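Local structure of Oxidored_FMN domain-containing protein ([Pseudomonas] geniculata N1, 6L6J) at residues V167-A172 with S176-F181; S390-G395 with D467-F472; A588-S593 with V613-G618. The protein is identified as 6-hydroxypseudooxynicotine amine oxidase, probably acting as a flavin-dependent oxidoreductase, and binds FMN, a [4Fe-4S] cluster and ADP. All coordinates share one frame; numbering follows the deposited sequence.

Contact 1: residues V167-A172 with S176-F181. With FMN (flavin mononucleotide), chain B.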
loop_
_atom_site.group_PDB
_atom_site.type_symbol
_atom_site.label_atom_id
_atom_site.label_comp_id
_atom_site.label_asym_id
_atom_site.label_seq_id
_atom_site.Cartn_x
_atom_site.Cartn_y
_atom_site.Cartn_z
ATOM N N VAL A 167 -9.203 22.072 -6.283
ATOM C CA VAL A 167 -8.961 21.589 -7.670
ATOM C C VAL A 167 -7.450 21.621 -7.889
ATOM O O VAL A 167 -6.879 22.698 -7.662
ATOM C CB VAL A 167 -9.739 22.461 -8.672
ATOM C CG1 VAL A 167 -9.448 22.128 -10.120
ATOM C CG2 VAL A 167 -11.232 22.380 -8.411
ATOM N N TYR A 168 -6.838 20.493 -8.292
ATOM C CA TYR A 168 -5.354 20.310 -8.343
ATOM C C TYR A 168 -4.801 20.646 -9.738
ATOM O O TYR A 168 -5.547 20.591 -10.765
ATOM C CB TYR A 168 -4.911 18.898 -7.939
ATOM C CG TYR A 168 -4.648 18.696 -6.465
ATOM C CD1 TYR A 168 -5.674 18.458 -5.563
ATOM C CD2 TYR A 168 -3.358 18.669 -5.976
ATOM C CE1 TYR A 168 -5.430 18.221 -4.216
ATOM C CE2 TYR A 168 -3.099 18.424 -4.640
ATOM C CZ TYR A 168 -4.133 18.212 -3.746
ATOM O OH TYR A 168 -3.856 18.013 -2.417
ATOM N N VAL A 169 -3.520 21.019 -9.759
ATOM C CA VAL A 169 -2.647 21.016 -10.966
ATOM C C VAL A 169 -1.543 19.999 -10.672
ATOM O O VAL A 169 -0.819 20.183 -9.682
ATOM C CB VAL A 169 -2.099 22.420 -11.280
ATOM C CG1 VAL A 169 -0.781 22.383 -12.022
ATOM C CG2 VAL A 169 -3.109 23.246 -12.058
ATOM N N TYR A 170 -1.469 18.911 -11.435
ATOM C CA TYR A 170 -0.699 17.710 -11.022
ATOM C C TYR A 170 0.619 17.670 -11.780
ATOM O O TYR A 170 0.612 17.560 -13.030
ATOM C CB TYR A 170 -1.497 16.442 -11.284
ATOM C CG TYR A 170 -0.806 15.171 -10.887
ATOM C CD1 TYR A 170 -0.408 14.964 -9.582
ATOM C CD2 TYR A 170 -0.595 14.152 -11.795
ATOM C CE1 TYR A 170 0.202 13.782 -9.188
ATOM C CE2 TYR A 170 0.001 12.962 -11.412
ATOM C CZ TYR A 170 0.404 12.777 -10.109
ATOM O OH TYR A 170 1.001 11.626 -9.712
ATOM N N CYS A 171 1.715 17.741 -11.035
ATOM C CA CYS A 171 3.091 17.689 -11.581
ATOM C C CYS A 171 3.984 16.884 -10.639
ATOM O O CYS A 171 4.806 17.491 -9.964
ATOM C CB CYS A 171 3.625 19.094 -11.789
ATOM S SG CYS A 171 5.258 19.101 -12.549
ATOM N N ALA A 172 3.822 15.559 -10.627
ATOM C CA ALA A 172 4.446 14.641 -9.647
ATOM C C ALA A 172 4.497 13.213 -10.188
ATOM O O ALA A 172 4.071 13.016 -11.321
ATOM C CB ALA A 172 3.692 14.700 -8.332
ATOM N N SER A 176 2.863 12.847 -15.066
ATOM C CA SER A 176 2.310 14.156 -15.505
ATOM C C SER A 176 3.061 14.685 -16.727
ATOM O O SER A 176 4.309 14.711 -16.707
ATOM C CB SER A 176 2.357 15.170 -14.387
ATOM O OG SER A 176 2.253 16.488 -14.918
ATOM N N LEU A 177 2.310 15.152 -17.718
ATOM C CA LEU A 177 2.830 15.876 -18.911
ATOM C C LEU A 177 3.621 17.115 -18.463
ATOM O O LEU A 177 4.571 17.492 -19.165
ATOM C CB LEU A 177 1.656 16.287 -19.807
ATOM C CG LEU A 177 2.039 16.881 -21.164
ATOM C CD1 LEU A 177 2.555 15.799 -22.082
ATOM C CD2 LEU A 177 0.859 17.599 -21.807
ATOM N N LEU A 178 3.263 17.717 -17.325
ATOM C CA LEU A 178 3.908 18.956 -16.819
ATOM C C LEU A 178 5.316 18.602 -16.338
ATOM O O LEU A 178 6.240 19.346 -16.672
ATOM C CB LEU A 178 3.053 19.577 -15.707
ATOM C CG LEU A 178 1.591 19.883 -16.055
ATOM C CD1 LEU A 178 0.879 20.490 -14.860
ATOM C CD2 LEU A 178 1.460 20.824 -17.251
ATOM N N GLN A 179 5.470 17.499 -15.600
ATOM C CA GLN A 179 6.792 17.005 -15.107
ATOM C C GLN A 179 7.642 16.620 -16.324
ATOM O O GLN A 179 8.818 16.978 -16.342
ATOM C CB GLN A 179 6.644 15.834 -14.131
ATOM C CG GLN A 179 7.940 15.514 -13.408
ATOM C CD GLN A 179 7.852 14.452 -12.334
ATOM O OE1 GLN A 179 6.792 14.180 -11.755
ATOM N NE2 GLN A 179 9.005 13.847 -12.047
ATOM N N ASP A 180 7.046 15.944 -17.313
ATOM C CA ASP A 180 7.715 15.599 -18.597
ATOM C C ASP A 180 8.247 16.881 -19.248
ATOM O O ASP A 180 9.399 16.889 -19.698
ATOM C CB ASP A 180 6.790 14.823 -19.535
ATOM C CG ASP A 180 6.417 13.421 -19.052
ATOM O OD1 ASP A 180 7.131 12.892 -18.135
ATOM O OD2 ASP A 180 5.397 12.864 -19.573
ATOM N N PHE A 181 7.486 17.965 -19.245
ATOM C CA PHE A 181 7.954 19.247 -19.831
ATOM C C PHE A 181 9.106 19.805 -18.990
ATOM O O PHE A 181 10.134 20.208 -19.570
ATOM C CB PHE A 181 6.785 20.205 -20.039
ATOM C CG PHE A 181 6.148 20.107 -21.401
ATOM C CD1 PHE A 181 5.286 19.079 -21.706
ATOM C CD2 PHE A 181 6.418 21.057 -22.379
ATOM C CE1 PHE A 181 4.675 19.008 -22.951
ATOM C CE2 PHE A 181 5.822 20.977 -23.630
ATOM C CZ PHE A 181 4.952 19.952 -23.913
HETATM N N1 FMN B . -0.506 9.861 -5.396
HETATM C C2 FMN B . -1.044 10.606 -6.414
HETATM O O2 FMN B . -0.601 11.746 -6.584
HETATM N N3 FMN B . -2.038 10.201 -7.216
HETATM C C4 FMN B . -2.589 8.985 -7.066
HETATM O O4 FMN B . -3.499 8.613 -7.805
HETATM C C4A FMN B . -2.054 8.087 -6.005
HETATM N N5 FMN B . -2.561 6.846 -5.806
HETATM C C5A FMN B . -2.093 6.100 -4.779
HETATM C C6 FMN B . -2.661 4.855 -4.522
HETATM C C7 FMN B . -2.191 4.109 -3.459
HETATM C C7M FMN B . -2.762 2.762 -3.240
HETATM C C8 FMN B . -1.132 4.624 -2.583
HETATM C C8M FMN B . -0.581 3.814 -1.446
HETATM C C9 FMN B . -0.564 5.847 -2.819
HETATM C C9A FMN B . -1.006 6.626 -3.879
HETATM N N10 FMN B . -0.470 7.902 -4.108
HETATM C C10 FMN B . -0.978 8.633 -5.153
HETATM C "C1'" FMN B . 0.610 8.491 -3.254
HETATM C "C2'" FMN B . 0.027 9.072 -1.980
HETATM O "O2'" FMN B . -0.765 10.184 -2.358
HETATM C "C3'" FMN B . 1.076 9.532 -1.013
HETATM O "O3'" FMN B . 1.796 10.617 -1.598
HETATM C "C4'" FMN B . 2.061 8.443 -0.589
HETATM O "O4'" FMN B . 1.354 7.211 -0.310
HETATM C "C5'" FMN B . 2.893 8.886 0.606
HETATM O "O5'" FMN B . 2.016 9.123 1.694
HETATM P P FMN B . 1.731 7.965 2.789
HETATM O O1P FMN B . 3.059 7.695 3.461
HETATM O O2P FMN B . 0.706 8.609 3.669
HETATM O O3P FMN B . 1.201 6.784 1.998
#
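The Tyr170 ring stands between Ser176 and the flavin. Over the centre of one face sits the backbone N of Ala172, 4.2 Å above the plane, while Ser176 CB approaches obliquely on CD2. FMN O2 also comes in obliquely, 3.4 Å from Tyr170 CE1, and the phenolic OH is hydrogen-bonded to His173 ND1, which holds the far end of the ring in place. With CG anti to the backbone N (chi1 -179°), the ring runs out toward the pocket, near Glu103 and Arg224, both of which bind FMN. The Gln179 amide is held at both ends, OE1 accepting from Asn174 N and NE2 hydrogen-bonded to Ser261 OG.

Strand 166-171 is the fourth of the eight parallel strands of the TIM barrel, and helix 177-182 starts just past its end, on the way to helix 197-215. Ser176 is the N-cap of that short helix. Its OG donates to Tyr170 O at 2.7 Å, tilted 20° from the carbonyl plane, and accepts from Leu178 N at 2.9 Å and, weakly, from Gln179 N. One hydroxyl thus ties strand end to helix start. Behind it, Leu178 CD1 meets Val169 CG1 at 3.8 Å, the two side chains crossing at about a right angle, and Cys171 SG packs 3.9 Å from Leu178 CB.

Contact 2: residues S390-G395 with D467-F472. With ADP (adenosine-5'-diphosphate), chain D.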
loop_
_atom_site.group_PDB
_atom_site.type_symbol
_atom_site.label_atom_id
_atom_site.label_comp_id
_atom_site.label_asym_id
_atom_site.label_seq_id
_atom_site.Cartn_x
_atom_site.Cartn_y
_atom_site.Cartn_z
ATOM N N SER A 390 -21.019 -18.551 22.434
ATOM C CA SER A 390 -19.560 -18.659 22.676
ATOM C C SER A 390 -18.863 -19.224 21.423
ATOM O O SER A 390 -19.412 -20.167 20.794
ATOM C CB SER A 390 -19.260 -19.454 23.937
ATOM O OG SER A 390 -19.036 -20.824 23.649
ATOM N N ILE A 391 -17.684 -18.666 21.104
ATOM C CA ILE A 391 -16.808 -19.077 19.964
ATOM C C ILE A 391 -15.393 -19.408 20.481
ATOM O O ILE A 391 -14.783 -18.570 21.172
ATOM C CB ILE A 391 -16.782 -17.981 18.869
ATOM C CG1 ILE A 391 -18.179 -17.693 18.300
ATOM C CG2 ILE A 391 -15.793 -18.351 17.770
ATOM C CD1 ILE A 391 -18.876 -16.514 18.918
ATOM N N LEU A 392 -14.870 -20.588 20.132
ATOM C CA LEU A 392 -13.452 -20.970 20.367
ATOM C C LEU A 392 -12.665 -20.744 19.071
ATOM O O LEU A 392 -13.007 -21.366 18.044
ATOM C CB LEU A 392 -13.365 -22.432 20.816
ATOM C CG LEU A 392 -11.962 -22.953 21.151
ATOM C CD1 LEU A 392 -11.224 -22.026 22.105
ATOM C CD2 LEU A 392 -12.023 -24.355 21.749
ATOM N N VAL A 393 -11.657 -19.873 19.125
ATOM C CA VAL A 393 -10.714 -19.617 18.000
ATOM C C VAL A 393 -9.407 -20.349 18.310
ATOM O O VAL A 393 -8.780 -20.068 19.349
ATOM C CB VAL A 393 -10.509 -18.108 17.773
ATOM C CG1 VAL A 393 -9.435 -17.828 16.740
ATOM C CG2 VAL A 393 -11.810 -17.418 17.388
ATOM N N ILE A 394 -8.997 -21.232 17.413
ATOM C CA ILE A 394 -7.776 -22.064 17.577
ATOM C C ILE A 394 -6.699 -21.532 16.625
ATOM O O ILE A 394 -6.774 -21.823 15.414
ATOM C CB ILE A 394 -8.121 -23.548 17.359
ATOM C CG1 ILE A 394 -9.506 -23.868 17.924
ATOM C CG2 ILE A 394 -7.033 -24.429 17.945
ATOM C CD1 ILE A 394 -9.817 -25.340 18.032
ATOM N N GLY A 395 -5.755 -20.756 17.154
ATOM C CA GLY A 395 -4.679 -20.118 16.370
ATOM C C GLY A 395 -4.485 -18.649 16.736
ATOM O O GLY A 395 -5.461 -17.870 16.670
ATOM N N ASP A 467 -10.154 -33.755 21.188
ATOM C CA ASP A 467 -10.837 -34.051 22.478
ATOM C C ASP A 467 -11.085 -32.747 23.230
ATOM O O ASP A 467 -12.233 -32.513 23.642
ATOM C CB ASP A 467 -10.002 -34.976 23.372
ATOM C CG ASP A 467 -10.034 -36.438 22.960
ATOM O OD1 ASP A 467 -11.153 -36.987 22.844
ATOM O OD2 ASP A 467 -8.940 -37.005 22.736
ATOM N N ASP A 468 -10.032 -31.945 23.400
ATOM C CA ASP A 468 -10.029 -30.720 24.247
ATOM C C ASP A 468 -11.093 -29.759 23.709
ATOM O O ASP A 468 -11.772 -29.122 24.529
ATOM C CB ASP A 468 -8.642 -30.062 24.293
ATOM C CG ASP A 468 -7.478 -31.039 24.370
ATOM O OD1 ASP A 468 -7.560 -32.001 25.151
ATOM O OD2 ASP A 468 -6.508 -30.853 23.624
ATOM N N VAL A 469 -11.247 -29.706 22.382
ATOM C CA VAL A 469 -12.150 -28.761 21.657
ATOM C C VAL A 469 -13.603 -29.171 21.890
ATOM O O VAL A 469 -14.415 -28.271 22.156
ATOM C CB VAL A 469 -11.822 -28.705 20.153
ATOM C CG1 VAL A 469 -12.798 -27.823 19.384
ATOM C CG2 VAL A 469 -10.383 -28.250 19.911
ATOM N N ALA A 470 -13.914 -30.467 21.770
ATOM C CA ALA A 470 -15.248 -31.046 22.081
ATOM C C ALA A 470 -15.629 -30.722 23.532
ATOM O O ALA A 470 -16.746 -30.212 23.749
ATOM C CB ALA A 470 -15.242 -32.535 21.846
ATOM N N GLY A 471 -14.721 -31.010 24.475
ATOM C CA GLY A 471 -14.872 -30.734 25.919
ATOM C C GLY A 471 -15.373 -29.325 26.188
ATOM O O GLY A 471 -16.330 -29.182 26.970
ATOM N N PHE A 472 -14.778 -28.324 25.538
ATOM C CA PHE A 472 -15.058 -26.875 25.734
ATOM C C PHE A 472 -16.528 -26.561 25.395
ATOM O O PHE A 472 -17.081 -25.565 25.910
ATOM C CB PHE A 472 -14.075 -26.052 24.894
ATOM C CG PHE A 472 -14.011 -24.579 25.223
ATOM C CD1 PHE A 472 -14.907 -23.680 24.657
ATOM C CD2 PHE A 472 -13.042 -24.083 26.087
ATOM C CE1 PHE A 472 -14.847 -22.327 24.956
ATOM C CE2 PHE A 472 -12.981 -22.730 26.379
ATOM C CZ PHE A 472 -13.883 -21.856 25.815
HETATM P PB ADP D . -2.578 -17.432 9.861
HETATM O O1B ADP D . -3.119 -16.726 11.083
HETATM O O2B ADP D . -1.913 -16.491 8.857
HETATM O O3B ADP D . -3.599 -18.344 9.226
HETATM P PA ADP D . -0.382 -18.429 11.526
HETATM O O1A ADP D . -0.000 -17.004 11.743
HETATM O O2A ADP D . 0.669 -19.403 11.146
HETATM O O3A ADP D . -1.454 -18.462 10.353
HETATM O "O5'" ADP D . -1.236 -18.956 12.790
HETATM C "C5'" ADP D . -1.189 -20.330 13.238
HETATM C "C4'" ADP D . -1.013 -20.365 14.736
HETATM O "O4'" ADP D . -1.840 -21.433 15.274
HETATM C "C3'" ADP D . 0.414 -20.671 15.227
HETATM O "O3'" ADP D . 0.741 -20.015 16.446
HETATM C "C2'" ADP D . 0.339 -22.190 15.425
HETATM O "O2'" ADP D . 1.372 -22.756 16.207
HETATM C "C1'" ADP D . -1.034 -22.256 16.085
HETATM N N9 ADP D . -1.596 -23.603 16.186
HETATM C C8 ADP D . -1.505 -24.633 15.277
HETATM N N7 ADP D . -2.099 -25.728 15.678
HETATM C C5 ADP D . -2.595 -25.412 16.941
HETATM C C6 ADP D . -3.329 -26.148 17.900
HETATM N N6 ADP D . -3.723 -27.403 17.729
HETATM N N1 ADP D . -3.672 -25.523 19.055
HETATM C C2 ADP D . -3.295 -24.252 19.223
HETATM N N3 ADP D . -2.615 -23.464 18.395
HETATM C C4 ADP D . -2.291 -24.104 17.261
#
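Leu392 and Phe472 make the aliphatic-to-aromatic part of this contact. Leu392 CD2 sits over one face of the Phe472 ring, at the end near the backbone, 4.0 Å from Phe472 CG; the same methyl also touches Phe472 CB. Leu392 CG lies anti to the backbone N (chi1 -178°), which carries the branch off the strand toward the helix.

The purely aliphatic part belongs to Ile394 and Val469, which meet end-on, Ile394 CD1 3.5 Å from Val469 CG2. Leu392 CD2 adds a looser touch on Val469 CG1 at 4.3 Å. No hydrogen bond crosses between the segments. Strand 390-394 is the central first strand of a Rossmann-type sheet, order 3-2-1-4-5, and helix 466-472 belongs to the crossover from strand 456-459 to strand 476-479. The helix segment runs nearly antiparallel to the strand, at 164°, with the axes 10.3 Å apart.

Ligand contacts come from the strand's C-terminal end. Ile394 CG2 lies over a face of the adenine, 3.7 Å from ADP N1, and Gly395 CA is 3.3 Å from the ribose O4'. Gly395 fits the first glycine of a GxGxxG pattern; a CB there would press on the Ile394 carbonyl O. An alanine in place of Ile394 would take away both arms, and would probably open a gap beside Val469 CG2 and leave the adenine face near N1 less closely covered.

Contact 3: residues A588-S593 with V613-G618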
loop_
_atom_site.group_PDB
_atom_site.type_symbol
_atom_site.label_atom_id
_atom_site.label_comp_id
_atom_site.label_asym_id
_atom_site.label_seq_id
_atom_site.Cartn_x
_atom_site.Cartn_y
_atom_site.Cartn_z
ATOM N N ALA A 588 18.155 -27.850 -11.181
ATOM C CA ALA A 588 18.001 -29.227 -11.715
ATOM C C ALA A 588 18.127 -30.220 -10.558
ATOM O O ALA A 588 17.305 -31.169 -10.475
ATOM C CB ALA A 588 19.027 -29.515 -12.783
ATOM N N SER A 589 19.109 -29.997 -9.688
ATOM C CA SER A 589 19.569 -30.991 -8.681
ATOM C C SER A 589 20.473 -30.307 -7.647
ATOM O O SER A 589 21.110 -29.292 -7.999
ATOM C CB SER A 589 20.271 -32.164 -9.368
ATOM O OG SER A 589 21.649 -31.876 -9.608
ATOM N N ILE A 590 20.535 -30.875 -6.438
ATOM C CA ILE A 590 21.365 -30.366 -5.310
ATOM C C ILE A 590 22.356 -31.457 -4.908
ATOM O O ILE A 590 21.883 -32.486 -4.425
ATOM C CB ILE A 590 20.495 -29.923 -4.116
ATOM C CG1 ILE A 590 19.533 -28.793 -4.502
ATOM C CG2 ILE A 590 21.377 -29.519 -2.946
ATOM C CD1 ILE A 590 18.461 -28.502 -3.465
ATOM N N GLY A 591 23.661 -31.207 -5.074
ATOM C CA GLY A 591 24.753 -32.067 -4.564
ATOM C C GLY A 591 25.272 -31.631 -3.190
ATOM O O GLY A 591 24.858 -30.607 -2.639
ATOM N N PRO A 592 26.230 -32.386 -2.603
ATOM C CA PRO A 592 26.722 -32.131 -1.242
ATOM C C PRO A 592 27.293 -30.725 -0.987
ATOM O O PRO A 592 27.286 -30.291 0.154
ATOM C CB PRO A 592 27.883 -33.131 -1.064
ATOM C CG PRO A 592 27.619 -34.223 -2.068
ATOM C CD PRO A 592 26.888 -33.551 -3.222
ATOM N N SER A 593 27.826 -30.084 -2.026
ATOM C CA SER A 593 28.541 -28.786 -1.916
ATOM C C SER A 593 28.376 -27.942 -3.193
ATOM O O SER A 593 29.146 -26.980 -3.383
ATOM C CB SER A 593 30.000 -29.038 -1.618
ATOM O OG SER A 593 30.687 -29.455 -2.796
ATOM N N VAL A 613 21.818 -24.262 1.241
ATOM C CA VAL A 613 20.758 -24.051 0.210
ATOM C C VAL A 613 19.455 -23.776 0.946
ATOM O O VAL A 613 19.067 -24.657 1.747
ATOM C CB VAL A 613 20.608 -25.288 -0.697
ATOM C CG1 VAL A 613 19.386 -25.182 -1.604
ATOM C CG2 VAL A 613 21.866 -25.554 -1.516
ATOM N N VAL A 614 18.817 -22.622 0.719
ATOM C CA VAL A 614 17.459 -22.392 1.291
ATOM C C VAL A 614 16.455 -22.458 0.134
ATOM O O VAL A 614 16.576 -21.651 -0.826
ATOM C CB VAL A 614 17.341 -21.095 2.116
ATOM C CG1 VAL A 614 16.097 -21.121 2.985
ATOM C CG2 VAL A 614 18.569 -20.844 2.980
ATOM N N LEU A 615 15.556 -23.448 0.195
ATOM C CA LEU A 615 14.401 -23.590 -0.723
ATOM C C LEU A 615 13.206 -22.778 -0.186
ATOM O O LEU A 615 12.689 -23.105 0.889
ATOM C CB LEU A 615 14.072 -25.079 -0.867
ATOM C CG LEU A 615 15.180 -25.953 -1.460
ATOM C CD1 LEU A 615 14.795 -27.419 -1.431
ATOM C CD2 LEU A 615 15.522 -25.544 -2.886
ATOM N N VAL A 616 12.815 -21.732 -0.921
ATOM C CA VAL A 616 11.611 -20.887 -0.650
ATOM C C VAL A 616 10.652 -21.060 -1.836
ATOM O O VAL A 616 10.758 -20.269 -2.807
ATOM C CB VAL A 616 11.986 -19.403 -0.423
ATOM C CG1 VAL A 616 10.923 -18.691 0.395
ATOM C CG2 VAL A 616 13.343 -19.227 0.243
ATOM N N THR A 617 9.762 -22.063 -1.762
ATOM C CA THR A 617 8.934 -22.527 -2.916
ATOM C C THR A 617 7.434 -22.613 -2.579
ATOM O O THR A 617 6.638 -22.812 -3.511
ATOM C CB THR A 617 9.459 -23.865 -3.459
ATOM O OG1 THR A 617 9.302 -24.837 -2.428
ATOM C CG2 THR A 617 10.907 -23.794 -3.894
ATOM N N GLY A 618 7.031 -22.457 -1.322
ATOM C CA GLY A 618 5.596 -22.456 -0.980
ATOM C C GLY A 618 5.357 -22.954 0.427
ATOM O O GLY A 618 6.356 -23.264 1.133
#
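Ile590, on strand 585-590, reaches to Val613 and Leu615 on strand 612-621. Its CB points toward that strand but is still 5.5 Å from Val613 CG1. There the chain divides. The short arm, CG2, comes to 4.2 Å from Val613 CG2. The long arm starts at CG1, set anti to the carbonyl carbon (chi1 -60°), an atom that stays farther from Val613 and mostly serves to carry the tip onward. CD1 does most of the touching: it meets Val613 CG1 at 3.9 Å and, reaching further, Leu615 CD2 at 4.2 Å, with Leu615 CD1 only slightly more distant. The Ile590 and Val613 side chains meet at an oblique angle.

What meets here are two sheets. Strand 585-590 is an outer strand of a three-stranded antiparallel sheet, and it carries a classic beta bulge in which Ala588 and Ser589 both face Lys596. Strand 612-621 belongs to the mixed sheet beside it, in a region consistent with the second alpha/beta domain of Old Yellow Enzyme relatives. Val613 and Leu615 face the small sheet, whereas Val614 and Val616 touch helix 533-542 on the other side of their strand. Val595 and His505 each touch both Ile590 and Val613, closing round the pair. The interface between the segments is wholly apolar, with the CA atoms of Ile590 and Val613 8.4 Å apart.

The three contacts follow one another along the chain, each in a different part of the fold. Contact 1 belongs to the barrel and borders the FMN pocket; contact 2 belongs to the nucleotide-binding Rossmann-type sheet and borders the ADP pocket. Their centres are 57 Å apart on opposite sides of the chain's centre, with nearest atoms about 40 Å apart, and the cysteines of the iron-sulfur cluster, Cys344, Cys347, Cys350 and Cys362, fall between them in sequence. Contact 3 lies away from the known ligand sites. It is nearer contact 2, with centres 39 Å and nearest atoms about 19 Å apart, than contact 1, at 49 Å between centres and about 33 Å between nearest atoms.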